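Local structure of Bacint_00347 (Bacteroides intestinalis DSM 17393, 5MUM) at residues M101-G104 with L108-S111; W292-S297 with Q301-W306; C232-Y237 with V241-A246; V406-Q411 with V418-Q423. The protein probably hydrolyses rhamnosidic linkages, as a beta-propeller glycoside hydrolase from a family with an unusually located active site and catalytic apparatus. All coordinates share one frame; numbering follows the deposited sequence. Where two conformers were deposited one is given.

Contact 1: residues M101-G104 with L108-S111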
loop_
_atom_site.group_PDB
_atom_site.type_symbol
_atom_site.label_atom_id
_atom_site.label_comp_id
_atom_site.label_asym_id
_atom_site.label_seq_id
_atom_site.Cartn_x
_atom_site.Cartn_y
_atom_site.Cartn_z
ATOM N N MET A 101 -3.772 10.123 -5.648
ATOM C CA MET A 101 -4.795 10.440 -4.682
ATOM C C MET A 101 -5.483 11.714 -5.142
ATOM O O MET A 101 -4.907 12.525 -5.916
ATOM C CB MET A 101 -4.153 10.616 -3.297
ATOM C CG MET A 101 -5.100 10.842 -2.136
ATOM S SD MET A 101 -6.296 9.538 -1.980
ATOM C CE MET A 101 -5.252 8.097 -1.763
ATOM N N LEU A 102 -6.724 11.905 -4.716
ATOM C CA LEU A 102 -7.349 13.197 -4.924
ATOM C C LEU A 102 -7.414 13.921 -3.611
ATOM O O LEU A 102 -7.698 13.297 -2.578
ATOM C CB LEU A 102 -8.759 13.058 -5.492
ATOM C CG LEU A 102 -8.779 12.854 -7.005
ATOM C CD1 LEU A 102 -8.322 11.470 -7.376
ATOM C CD2 LEU A 102 -10.164 13.081 -7.516
ATOM N N ASP A 103 -7.183 15.229 -3.646
ATOM C CA ASP A 103 -7.398 16.057 -2.472
ATOM C C ASP A 103 -8.863 16.478 -2.352
ATOM O O ASP A 103 -9.683 16.139 -3.200
ATOM C CB ASP A 103 -6.444 17.241 -2.451
ATOM C CG ASP A 103 -6.714 18.277 -3.556
ATOM O OD1 ASP A 103 -7.875 18.496 -3.963
ATOM O OD2 ASP A 103 -5.723 18.929 -3.994
ATOM N N GLY A 104 -9.153 17.234 -1.302
ATOM C CA GLY A 104 -10.504 17.687 -0.956
ATOM C C GLY A 104 -11.197 18.500 -2.000
ATOM O O GLY A 104 -12.419 18.461 -2.092
ATOM N N LEU A 108 -6.231 15.799 -8.654
ATOM C CA LEU A 108 -5.413 14.583 -8.633
ATOM C C LEU A 108 -3.972 14.949 -8.312
ATOM O O LEU A 108 -3.436 15.935 -8.844
ATOM C CB LEU A 108 -5.424 13.875 -9.985
ATOM C CG LEU A 108 -6.697 13.148 -10.407
ATOM C CD1 LEU A 108 -7.827 14.133 -10.699
ATOM C CD2 LEU A 108 -6.407 12.288 -11.617
ATOM N N HIS A 109 -3.355 14.125 -7.478
ATOM C CA HIS A 109 -1.956 14.232 -7.143
ATOM C C HIS A 109 -1.353 12.911 -7.557
ATOM O O HIS A 109 -1.856 11.856 -7.192
ATOM C CB HIS A 109 -1.808 14.405 -5.642
ATOM C CG HIS A 109 -2.227 15.745 -5.158
ATOM N ND1 HIS A 109 -3.546 16.154 -5.130
ATOM C CD2 HIS A 109 -1.506 16.762 -4.643
ATOM C CE1 HIS A 109 -3.601 17.389 -4.656
ATOM N NE2 HIS A 109 -2.386 17.781 -4.340
ATOM N N LEU A 110 -0.266 12.981 -8.282
ATOM C CA LEU A 110 0.352 11.804 -8.893
ATOM C C LEU A 110 1.802 11.840 -8.561
ATOM O O LEU A 110 2.414 12.888 -8.673
ATOM C CB LEU A 110 0.250 11.872 -10.417
ATOM C CG LEU A 110 -0.905 11.200 -11.124
ATOM C CD1 LEU A 110 -0.852 9.715 -10.889
ATOM C CD2 LEU A 110 -2.249 11.817 -10.708
ATOM N N SER A 111 2.349 10.693 -8.187
ATOM C CA SER A 111 3.755 10.567 -7.984
ATOM C C SER A 111 4.191 9.212 -8.515
ATOM O O SER A 111 3.519 8.193 -8.325
ATOM C CB SER A 111 4.108 10.729 -6.518
ATOM O OG SER A 111 5.498 10.890 -6.357
#

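Contact 2: residues W292-S297 with Q301-W306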
loop_
_atom_site.group_PDB
_atom_site.type_symbol
_atom_site.label_atom_id
_atom_site.label_comp_id
_atom_site.label_asym_id
_atom_site.label_seq_id
_atom_site.Cartn_x
_atom_site.Cartn_y
_atom_site.Cartn_z
ATOM N N TRP A 292 4.786 -14.785 7.428
ATOM C CA TRP A 292 6.055 -15.304 7.908
ATOM C C TRP A 292 5.906 -16.779 8.163
ATOM O O TRP A 292 4.804 -17.329 8.074
ATOM C CB TRP A 292 6.536 -14.565 9.152
ATOM C CG TRP A 292 5.742 -14.779 10.385
ATOM C CD1 TRP A 292 5.790 -15.851 11.213
ATOM C CD2 TRP A 292 4.786 -13.882 10.937
ATOM N NE1 TRP A 292 4.932 -15.683 12.243
ATOM C CE2 TRP A 292 4.300 -14.476 12.116
ATOM C CE3 TRP A 292 4.289 -12.646 10.544
ATOM C CZ2 TRP A 292 3.322 -13.884 12.911
ATOM C CZ3 TRP A 292 3.322 -12.014 11.357
ATOM C CH2 TRP A 292 2.854 -12.642 12.525
ATOM N N ARG A 293 7.023 -17.398 8.514
ATOM C CA ARG A 293 7.125 -18.808 8.710
ATOM C C ARG A 293 7.373 -19.118 10.206
ATOM O O ARG A 293 8.205 -18.473 10.841
ATOM C CB ARG A 293 8.319 -19.288 7.901
ATOM C CG ARG A 293 8.321 -20.743 7.607
ATOM C CD ARG A 293 9.636 -21.369 7.901
ATOM N NE ARG A 293 10.814 -20.639 7.587
ATOM C CZ ARG A 293 11.672 -20.112 8.469
ATOM N NH1 ARG A 293 11.506 -20.156 9.828
ATOM N NH2 ARG A 293 12.729 -19.530 7.969
ATOM N N ASP A 294 6.649 -20.085 10.747
ATOM C CA ASP A 294 6.851 -20.516 12.143
ATOM C C ASP A 294 8.220 -21.183 12.277
ATOM O O ASP A 294 8.702 -21.779 11.336
ATOM C CB ASP A 294 5.839 -21.576 12.586
ATOM C CG ASP A 294 4.451 -21.038 12.798
ATOM O OD1 ASP A 294 4.226 -19.824 12.836
ATOM O OD2 ASP A 294 3.544 -21.876 12.939
ATOM N N PRO A 295 8.809 -21.158 13.474
ATOM C CA PRO A 295 10.108 -21.837 13.645
ATOM C C PRO A 295 10.140 -23.326 13.265
ATOM O O PRO A 295 11.147 -23.843 12.729
ATOM C CB PRO A 295 10.383 -21.634 15.123
ATOM C CG PRO A 295 9.736 -20.327 15.413
ATOM C CD PRO A 295 8.422 -20.427 14.676
ATOM N N ASP A 296 9.035 -23.993 13.499
ATOM C CA ASP A 296 8.900 -25.447 13.350
ATOM C C ASP A 296 8.321 -25.827 11.975
ATOM O O ASP A 296 7.968 -26.981 11.763
ATOM C CB ASP A 296 7.900 -25.909 14.406
ATOM C CG ASP A 296 6.617 -25.103 14.321
ATOM O OD1 ASP A 296 5.886 -25.284 13.331
ATOM O OD2 ASP A 296 6.420 -24.162 15.131
ATOM N N SER A 297 8.149 -24.867 11.067
ATOM C CA SER A 297 7.596 -25.172 9.741
ATOM C C SER A 297 8.562 -24.721 8.655
ATOM O O SER A 297 9.325 -23.795 8.857
ATOM C CB SER A 297 6.234 -24.459 9.591
ATOM O OG SER A 297 5.660 -24.692 8.318
ATOM N N GLN A 301 3.251 -18.592 5.992
ATOM C CA GLN A 301 1.800 -18.529 6.067
ATOM C C GLN A 301 1.396 -17.091 6.228
ATOM O O GLN A 301 2.055 -16.312 6.957
ATOM C CB GLN A 301 1.298 -19.294 7.280
ATOM C CG GLN A 301 1.695 -20.742 7.339
ATOM C CD GLN A 301 0.886 -21.621 6.367
ATOM O OE1 GLN A 301 -0.053 -21.167 5.680
ATOM N NE2 GLN A 301 1.261 -22.897 6.315
ATOM N N TYR A 302 0.322 -16.745 5.571
ATOM C CA TYR A 302 -0.294 -15.450 5.745
ATOM C C TYR A 302 -0.813 -15.272 7.157
ATOM O O TYR A 302 -1.300 -16.222 7.793
ATOM C CB TYR A 302 -1.448 -15.277 4.804
ATOM C CG TYR A 302 -1.096 -15.023 3.366
ATOM C CD1 TYR A 302 -0.593 -13.800 2.970
ATOM C CD2 TYR A 302 -1.292 -15.993 2.393
ATOM C CE1 TYR A 302 -0.286 -13.535 1.660
ATOM C CE2 TYR A 302 -0.962 -15.748 1.075
ATOM C CZ TYR A 302 -0.510 -14.505 0.702
ATOM O OH TYR A 302 -0.239 -14.237 -0.615
ATOM N N ARG A 303 -0.679 -14.036 7.635
ATOM C CA ARG A 303 -0.989 -13.670 9.001
ATOM C C ARG A 303 -1.759 -12.381 9.047
ATOM O O ARG A 303 -1.669 -11.534 8.134
ATOM C CB ARG A 303 0.273 -13.399 9.820
ATOM C CG ARG A 303 1.375 -14.395 9.664
ATOM C CD ARG A 303 1.063 -15.689 10.355
ATOM N NE ARG A 303 2.109 -16.647 10.025
ATOM C CZ ARG A 303 2.494 -17.643 10.804
ATOM N NH1 ARG A 303 1.974 -17.816 12.014
ATOM N NH2 ARG A 303 3.412 -18.465 10.372
ATOM N N ILE A 304 -2.443 -12.202 10.163
ATOM C CA ILE A 304 -3.097 -10.954 10.459
ATOM C C ILE A 304 -2.703 -10.628 11.884
ATOM O O ILE A 304 -2.644 -11.515 12.732
ATOM C CB ILE A 304 -4.600 -11.050 10.218
ATOM C CG1 ILE A 304 -5.218 -9.664 10.260
ATOM C CG2 ILE A 304 -5.284 -12.002 11.187
ATOM C CD1 ILE A 304 -6.681 -9.720 9.932
ATOM N N VAL A 305 -2.333 -9.371 12.103
ATOM C CA VAL A 305 -1.862 -8.899 13.399
ATOM C C VAL A 305 -2.740 -7.706 13.675
ATOM O O VAL A 305 -2.870 -6.841 12.810
ATOM C CB VAL A 305 -0.404 -8.482 13.338
ATOM C CG1 VAL A 305 0.061 -7.913 14.683
ATOM C CG2 VAL A 305 0.451 -9.649 12.924
ATOM N N TRP A 306 -3.388 -7.661 14.826
ATOM C CA TRP A 306 -4.329 -6.563 15.059
ATOM C C TRP A 306 -4.385 -6.199 16.532
ATOM O O TRP A 306 -4.003 -6.996 17.389
ATOM C CB TRP A 306 -5.717 -6.865 14.497
ATOM C CG TRP A 306 -6.536 -7.837 15.312
ATOM C CD1 TRP A 306 -7.602 -7.533 16.100
ATOM C CD2 TRP A 306 -6.374 -9.273 15.396
ATOM N NE1 TRP A 306 -8.112 -8.668 16.673
ATOM C CE2 TRP A 306 -7.379 -9.750 16.265
ATOM C CE3 TRP A 306 -5.501 -10.193 14.805
ATOM C CZ2 TRP A 306 -7.537 -11.106 16.561
ATOM C CZ3 TRP A 306 -5.656 -11.540 15.099
ATOM C CH2 TRP A 306 -6.636 -11.979 15.995
HETATM O O HOH W 1 1.050 -20.524 13.196
HETATM O O HOH W 2 2.992 -24.159 8.190
#

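Contact 3: residues C232-Y237 with V241-A246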
loop_
_atom_site.group_PDB
_atom_site.type_symbol
_atom_site.label_atom_id
_atom_site.label_comp_id
_atom_site.label_asym_id
_atom_site.label_seq_id
_atom_site.Cartn_x
_atom_site.Cartn_y
_atom_site.Cartn_z
ATOM N N CYS A 232 6.243 -3.416 14.285
ATOM C CA CYS A 232 6.057 -2.301 15.163
ATOM C C CYS A 232 4.947 -1.395 14.652
ATOM O O CYS A 232 4.576 -1.447 13.486
ATOM C CB CYS A 232 7.352 -1.511 15.239
ATOM S SG CYS A 232 8.753 -2.520 15.850
ATOM N N TYR A 233 4.479 -0.532 15.541
ATOM C CA TYR A 233 3.313 0.274 15.298
ATOM C C TYR A 233 3.398 1.627 15.943
ATOM O O TYR A 233 3.894 1.765 17.083
ATOM C CB TYR A 233 2.116 -0.464 15.842
ATOM C CG TYR A 233 0.816 0.282 15.693
ATOM C CD1 TYR A 233 0.145 0.282 14.503
ATOM C CD2 TYR A 233 0.281 1.020 16.769
ATOM C CE1 TYR A 233 -1.039 0.975 14.358
ATOM C CE2 TYR A 233 -0.888 1.740 16.636
ATOM C CZ TYR A 233 -1.559 1.692 15.452
ATOM O OH TYR A 233 -2.738 2.360 15.350
ATOM N N ALA A 234 2.789 2.609 15.251
ATOM C CA ALA A 234 2.567 3.906 15.834
ATOM C C ALA A 234 1.348 4.513 15.164
ATOM O O ALA A 234 0.995 4.154 14.027
ATOM C CB ALA A 234 3.791 4.791 15.625
ATOM N N ARG A 235 0.725 5.449 15.858
ATOM C CA ARG A 235 -0.366 6.218 15.266
ATOM C C ARG A 235 -0.295 7.680 15.597
ATOM O O ARG A 235 0.281 8.058 16.613
ATOM C CB ARG A 235 -1.706 5.659 15.697
ATOM C CG ARG A 235 -1.989 5.868 17.168
ATOM C CD ARG A 235 -3.381 5.585 17.557
ATOM N NE ARG A 235 -3.666 4.190 17.367
ATOM C CZ ARG A 235 -4.372 3.408 18.180
ATOM N NH1 ARG A 235 -4.920 3.844 19.323
ATOM N NH2 ARG A 235 -4.526 2.139 17.812
ATOM N N SER A 236 -0.908 8.508 14.756
ATOM C CA SER A 236 -0.955 9.936 14.996
ATOM C C SER A 236 -2.348 10.419 14.682
ATOM O O SER A 236 -2.895 10.180 13.580
ATOM C CB SER A 236 0.065 10.710 14.145
ATOM O OG SER A 236 -0.178 12.115 14.223
ATOM N N TYR A 237 -2.914 11.110 15.660
ATOM C CA TYR A 237 -4.222 11.682 15.506
ATOM C C TYR A 237 -4.166 13.070 14.891
ATOM O O TYR A 237 -5.175 13.577 14.441
ATOM C CB TYR A 237 -4.862 11.766 16.864
ATOM C CG TYR A 237 -4.988 10.449 17.584
ATOM C CD1 TYR A 237 -6.099 9.646 17.378
ATOM C CD2 TYR A 237 -4.003 10.012 18.483
ATOM C CE1 TYR A 237 -6.241 8.451 18.057
ATOM C CE2 TYR A 237 -4.129 8.815 19.178
ATOM C CZ TYR A 237 -5.244 8.044 18.967
ATOM O OH TYR A 237 -5.379 6.874 19.663
ATOM N N VAL A 241 2.038 15.013 13.788
ATOM C CA VAL A 241 2.893 15.857 14.631
ATOM C C VAL A 241 3.285 15.067 15.873
ATOM O O VAL A 241 4.454 15.013 16.213
ATOM C CB VAL A 241 2.238 17.179 15.045
ATOM C CG1 VAL A 241 3.196 18.007 15.923
ATOM C CG2 VAL A 241 1.813 17.993 13.820
ATOM N N THR A 242 2.308 14.430 16.516
ATOM C CA THR A 242 2.543 13.649 17.721
ATOM C C THR A 242 2.090 12.215 17.464
ATOM O O THR A 242 1.174 11.998 16.687
ATOM C CB THR A 242 1.833 14.253 18.949
ATOM O OG1 THR A 242 0.410 14.247 18.776
ATOM C CG2 THR A 242 2.322 15.676 19.185
ATOM N N TRP A 243 2.771 11.260 18.097
ATOM C CA TRP A 243 2.623 9.844 17.800
ATOM C C TRP A 243 2.435 9.088 19.082
ATOM O O TRP A 243 3.040 9.411 20.110
ATOM C CB TRP A 243 3.874 9.311 17.046
ATOM C CG TRP A 243 3.935 9.877 15.701
ATOM C CD1 TRP A 243 4.420 11.107 15.342
ATOM C CD2 TRP A 243 3.396 9.293 14.523
ATOM N NE1 TRP A 243 4.214 11.319 14.007
ATOM C CE2 TRP A 243 3.576 10.221 13.480
ATOM C CE3 TRP A 243 2.742 8.092 14.254
ATOM C CZ2 TRP A 243 3.158 9.956 12.162
ATOM C CZ3 TRP A 243 2.334 7.827 12.948
ATOM C CH2 TRP A 243 2.539 8.755 11.927
ATOM N N TYR A 244 1.608 8.065 18.995
ATOM C CA TYR A 244 1.185 7.275 20.120
ATOM C C TYR A 244 1.311 5.800 19.803
ATOM O O TYR A 244 1.250 5.394 18.645
ATOM C CB TYR A 244 -0.268 7.571 20.442
ATOM C CG TYR A 244 -0.428 8.938 21.041
ATOM C CD1 TYR A 244 -0.524 10.075 20.237
ATOM C CD2 TYR A 244 -0.426 9.103 22.438
ATOM C CE1 TYR A 244 -0.610 11.345 20.813
ATOM C CE2 TYR A 244 -0.520 10.350 23.021
ATOM C CZ TYR A 244 -0.592 11.462 22.211
ATOM O OH TYR A 244 -0.668 12.685 22.802
ATOM N N LYS A 245 1.436 5.024 20.860
ATOM C CA LYS A 245 1.288 3.598 20.806
ATOM C C LYS A 245 -0.174 3.212 20.869
ATOM O O LYS A 245 -1.025 4.009 21.312
ATOM C CB LYS A 245 2.056 3.001 21.982
ATOM C CG LYS A 245 3.536 3.336 21.902
ATOM C CD LYS A 245 4.326 2.628 22.964
ATOM C CE LYS A 245 5.805 2.866 22.752
ATOM N NZ LYS A 245 6.585 2.028 23.712
ATOM N N ALA A 246 -0.488 1.989 20.442
ATOM C CA ALA A 246 -1.862 1.437 20.592
ATOM C C ALA A 246 -2.291 1.358 22.073
ATOM O O ALA A 246 -3.464 1.500 22.391
ATOM C CB ALA A 246 -1.976 0.078 19.936
HETATM O O HOH W 3 -5.843 1.806 21.036
HETATM O O HOH W 4 -1.592 12.442 17.699
HETATM O O HOH W 5 -3.354 5.643 21.271
#

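Contact 4: residues V406-Q411 with V418-Q423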
loop_
_atom_site.group_PDB
_atom_site.type_symbol
_atom_site.label_atom_id
_atom_site.label_comp_id
_atom_site.label_asym_id
_atom_site.label_seq_id
_atom_site.Cartn_x
_atom_site.Cartn_y
_atom_site.Cartn_z
ATOM N N VAL A 406 -6.790 -5.106 -10.755
ATOM C CA VAL A 406 -6.463 -6.449 -11.178
ATOM C C VAL A 406 -5.907 -6.414 -12.581
ATOM O O VAL A 406 -6.506 -5.848 -13.477
ATOM C CB VAL A 406 -7.689 -7.398 -11.065
ATOM C CG1 VAL A 406 -7.382 -8.747 -11.647
ATOM C CG2 VAL A 406 -8.079 -7.588 -9.606
ATOM N N GLN A 407 -4.754 -7.033 -12.759
ATOM C CA GLN A 407 -4.114 -7.132 -14.044
ATOM C C GLN A 407 -3.164 -8.313 -13.949
ATOM O O GLN A 407 -2.442 -8.460 -12.957
ATOM C CB GLN A 407 -3.320 -5.861 -14.375
ATOM C CG GLN A 407 -2.717 -5.872 -15.767
ATOM C CD GLN A 407 -1.648 -4.843 -16.007
ATOM O OE1 GLN A 407 -1.184 -4.130 -15.093
ATOM N NE2 GLN A 407 -1.256 -4.721 -17.257
ATOM N N HIS A 408 -3.163 -9.150 -14.981
ATOM C CA HIS A 408 -2.210 -10.240 -15.089
ATOM C C HIS A 408 -0.859 -9.650 -15.490
ATOM O O HIS A 408 -0.745 -9.043 -16.543
ATOM C CB HIS A 408 -2.709 -11.219 -16.149
ATOM C CG HIS A 408 -1.851 -12.426 -16.334
ATOM N ND1 HIS A 408 -0.652 -12.608 -15.686
ATOM C CD2 HIS A 408 -2.022 -13.509 -17.114
ATOM C CE1 HIS A 408 -0.138 -13.767 -16.051
ATOM N NE2 HIS A 408 -0.947 -14.330 -16.920
ATOM N N THR A 409 0.144 -9.778 -14.616
ATOM C CA THR A 409 1.476 -9.301 -14.872
ATOM C C THR A 409 2.438 -10.448 -14.583
ATOM O O THR A 409 2.091 -11.412 -13.889
ATOM C CB THR A 409 1.825 -8.070 -13.993
ATOM O OG1 THR A 409 1.797 -8.436 -12.621
ATOM C CG2 THR A 409 0.816 -6.950 -14.198
ATOM N N LYS A 410 3.647 -10.302 -15.078
ATOM C CA LYS A 410 4.713 -11.280 -14.877
ATOM C C LYS A 410 5.919 -10.618 -14.253
ATOM O O LYS A 410 6.039 -9.393 -14.248
ATOM C CB LYS A 410 5.045 -11.969 -16.217
ATOM C CG LYS A 410 4.011 -13.049 -16.511
ATOM C CD LYS A 410 4.300 -13.890 -17.738
ATOM C CE LYS A 410 3.147 -14.847 -17.948
ATOM N NZ LYS A 410 3.300 -15.637 -19.206
ATOM N N GLN A 411 6.782 -11.431 -13.663
ATOM C CA GLN A 411 8.012 -10.940 -13.047
ATOM C C GLN A 411 9.068 -12.056 -13.039
ATOM O O GLN A 411 9.987 -12.044 -13.880
ATOM C CB GLN A 411 7.733 -10.472 -11.627
ATOM C CG GLN A 411 8.941 -9.869 -10.926
ATOM C CD GLN A 411 8.930 -10.176 -9.450
ATOM O OE1 GLN A 411 8.005 -9.774 -8.729
ATOM N NE2 GLN A 411 9.948 -10.907 -8.986
ATOM N N VAL A 418 11.108 -11.299 -19.869
ATOM C CA VAL A 418 9.769 -11.835 -20.083
ATOM C C VAL A 418 9.084 -11.127 -21.261
ATOM O O VAL A 418 8.752 -9.942 -21.159
ATOM C CB VAL A 418 8.889 -11.669 -18.816
ATOM N N GLU A 419 8.894 -11.847 -22.372
ATOM C CA GLU A 419 8.084 -11.366 -23.493
ATOM C C GLU A 419 6.629 -11.682 -23.170
ATOM O O GLU A 419 6.260 -12.856 -23.025
ATOM C CB GLU A 419 8.485 -12.038 -24.810
ATOM N N PHE A 420 5.805 -10.647 -23.032
ATOM C CA PHE A 420 4.413 -10.844 -22.659
ATOM C C PHE A 420 3.630 -9.621 -23.089
ATOM O O PHE A 420 3.998 -8.499 -22.740
ATOM C CB PHE A 420 4.324 -11.062 -21.136
ATOM C CG PHE A 420 2.976 -11.499 -20.642
ATOM C CD1 PHE A 420 2.264 -12.528 -21.269
ATOM C CD2 PHE A 420 2.433 -10.917 -19.509
ATOM C CE1 PHE A 420 1.021 -12.930 -20.799
ATOM C CE2 PHE A 420 1.202 -11.319 -19.028
ATOM C CZ PHE A 420 0.491 -12.328 -19.669
ATOM N N ALA A 421 2.550 -9.838 -23.821
ATOM C CA ALA A 421 1.768 -8.742 -24.377
ATOM C C ALA A 421 1.115 -7.924 -23.242
ATOM O O ALA A 421 0.873 -8.463 -22.156
ATOM C CB ALA A 421 0.690 -9.285 -25.292
ATOM N N PRO A 422 0.808 -6.642 -23.501
ATOM C CA PRO A 422 0.018 -5.871 -22.555
ATOM C C PRO A 422 -1.274 -6.590 -22.216
ATOM O O PRO A 422 -1.908 -7.176 -23.095
ATOM C CB PRO A 422 -0.289 -4.601 -23.334
ATOM C CG PRO A 422 0.941 -4.399 -24.144
ATOM C CD PRO A 422 1.301 -5.788 -24.600
ATOM N N GLN A 423 -1.641 -6.596 -20.944
ATOM C CA GLN A 423 -2.786 -7.335 -20.499
ATOM C C GLN A 423 -3.787 -6.338 -19.994
ATOM O O GLN A 423 -3.411 -5.283 -19.475
ATOM C CB GLN A 423 -2.439 -8.352 -19.414
ATOM C CG GLN A 423 -1.489 -9.439 -19.853
ATOM C CD GLN A 423 -2.078 -10.318 -20.963
ATOM O OE1 GLN A 423 -3.199 -10.773 -20.833
ATOM N NE2 GLN A 423 -1.322 -10.547 -22.032
#

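Contact 1: residues M101-G104 with L108-S111
Met101 and His109 pair across a beta hairpin that links strands 98-102 and 108-112 in one blade of the propeller, a worked example of how such a blade holds its strands in register across a short loop. The backbone bonds come as a hydrogen-bonded antiparallel pair: Met101 N donates to His109 O at 3.0 Å, and His109 N donates to Met101 O at 2.7 Å. A CA-H...O contact of 3.4 Å from Leu108 CA also reaches Met101 O.

Apolar packing belongs to the next, non-hydrogen-bonded pair. Leu102 and Leu108 lie side by side on one face of the sheet, pointing the same way. Leu102 CD1 meets the branch carbon CG of Leu108, and CD2 lies beside Leu108 CD1.

His109 lies with Met101 on the other face, and its polar end is tied to the loop: ND1 bonds to Tyr107 O, which fixes the ring's rotation. Within the loop itself, Asp103 OD1 accepts from the backbone N atoms of Asp105 and Tyr107. Tyr178 meets the His109 ring edge-to-face, and Phe151 and Leu159 of the following blade pack beside it. Between the two segments the closest apolar approach is Leu102 CD1 to Leu108 CG, 3.8 Å.

Contact 2: residues W292-S297 with Q301-W306
Trp292 and Arg303 bury the most surface here, because the arginine lies along one face of the indole for the whole length of its side chain. Its guanidinium is stacked flat on the ring, the planes 11° apart, with CZ 3.8 Å from the centroid of the five-membered ring in a cation-pi contact. Nearer the backbone, Arg303 CG sits 3.4 Å from the centroid of the six-membered ring, in a CH-pi contact over the same face. A bend at chi2 (-73°) lays the arginine chain over the ring in this way. Val305 CG2 meets the indole at its edge, 3.9 Å from Trp292 CH2.

The same guanidinium is fixed in its own plane by polar partners. Its NH2 donates to Trp292 O at 2.9 Å and also to Asp294 OD1, which NH1 reaches as well, so one carboxylate oxygen receives both nitrogens of an end-on salt bridge. Water 1 bridges Asp294 OD2 and, weakly, Arg303 NH1.

Gln301, the third residue, supplies the backbone frame. Its N donates to Trp292 O at 2.9 Å, approaching from the opposite face to Arg303 NH2, and its O accepts from Trp292 N and Arg303 NE. Beyond the pair, Trp292 touches Ile266 and Cys264, and a pentaethylene glycol, probably from crystallisation, lies about 4 Å from its side chain. The arrangement anchors the loop of the antiparallel hairpin formed by strands 286-292 and 301-307, the two middle strands of a four-stranded propeller blade.

Contact 3: residues C232-Y237 with V241-A246
Ser236 turns its OG away from its own backbone N (chi1 169°), which brings OG to 2.8 Å from Thr242 O; Gly240 N also bonds to this hydroxyl. The strand backbone holds Ser236 CB over the indole of Trp243 in a nearly axial CH-pi contact, 3.5 Å from the centroid of the six-membered ring. Arg235 instead bends at chi3 (65°), so that its guanidinium doubles back and one of its faces covers Ala246 CA. NE and NH2 together grip Tyr233 OH side-on and nearly in plane, fixing the rotation of the guanidinium, while NH1 donates to water 3, which in turn donates to Ala246 O.

Backbone pairing is limited to a single antiparallel bridge, in which Arg235 N donates to Tyr244 O at 2.8 Å and Tyr244 N to Arg235 O at 2.7 Å. At the exposed end of the strand Tyr237 presents an edge toward the face of Tyr244, offset, with ring centroids 5.8 Å apart. Ala234 CB packs against Trp243 CE3 at 3.7 Å.

The loop thus folds back on the end of strand 228-236. Trp243 rests on Ile213 and Leu215 of strand 213-220, and Tyr233 OH is hydrogen-bonded to His214 ND1; from strand 261-264 Glu261 OE1 accepts from Ala246 N, and Pro286 of the next blade touches Tyr233 and Arg235.

Contact 4: residues V406-Q411 with V418-Q423
Phe420 is covered on both faces, with Lys410 over one and the amide of Gln423 over the other, while its edge is turned into the face of His408. Lys410 runs extended across the ring: CE stands 3.9 Å from the centroid, almost on the ring normal, and NZ is 4.1 Å from it in a cation-pi contact. On the opposite face Gln423 NE2 lies toward the rim, steered there by a bend at chi2 (-63°) and held by its bond to Ala421 O, 3.0 Å away. The third contact is edge-to-face: Phe420 CZ sits over the centre of the imidazole, 3.7 Å from His408 NE2, the planes 58° apart.

Polar pairing between the segments is sparse. Gln407 NE2 donates to Gln423 O at 3.1 Å, tilted 34° from the carbonyl plane, and has a second, weak partner in Tyr35 O. His408 O is buried against the aliphatic part of Gln423, with CB at 3.4 Å, and finds no polar partner.

The contact lies at the surface, where strand 403-407 ends and the loop, whose residues 412-417 are not modelled, returns to strand 423-429. Strand 27-34 flanks the latter on its other side, Gln423 bonding to Gly34, and just beyond it Ser36 bonds to Lys410 through the backbone.

Along the chain the order is contact 1, contact 3, contact 2, contact 4, each closing before the next opens, and each belongs to a different antiparallel sheet, or blade, of the propeller. Contacts 3 and 2 occupy successive sheets and approach most closely, about 8 Å between nearest atoms, although none of the four touch. Contacts 1 and 2 stand on opposite sides of the chain's centre, their own centres about 35 Å apart; so do contacts 3 and 4, at about 39 Å between centres. The sheet of contact 4 combines N-terminal strand 27-34 with C-terminal strands 403-407 and 423-429, consistent with closure of the ring by both chain termini, as in other beta-propellers. The four contacts thus sample four of the seven sheets.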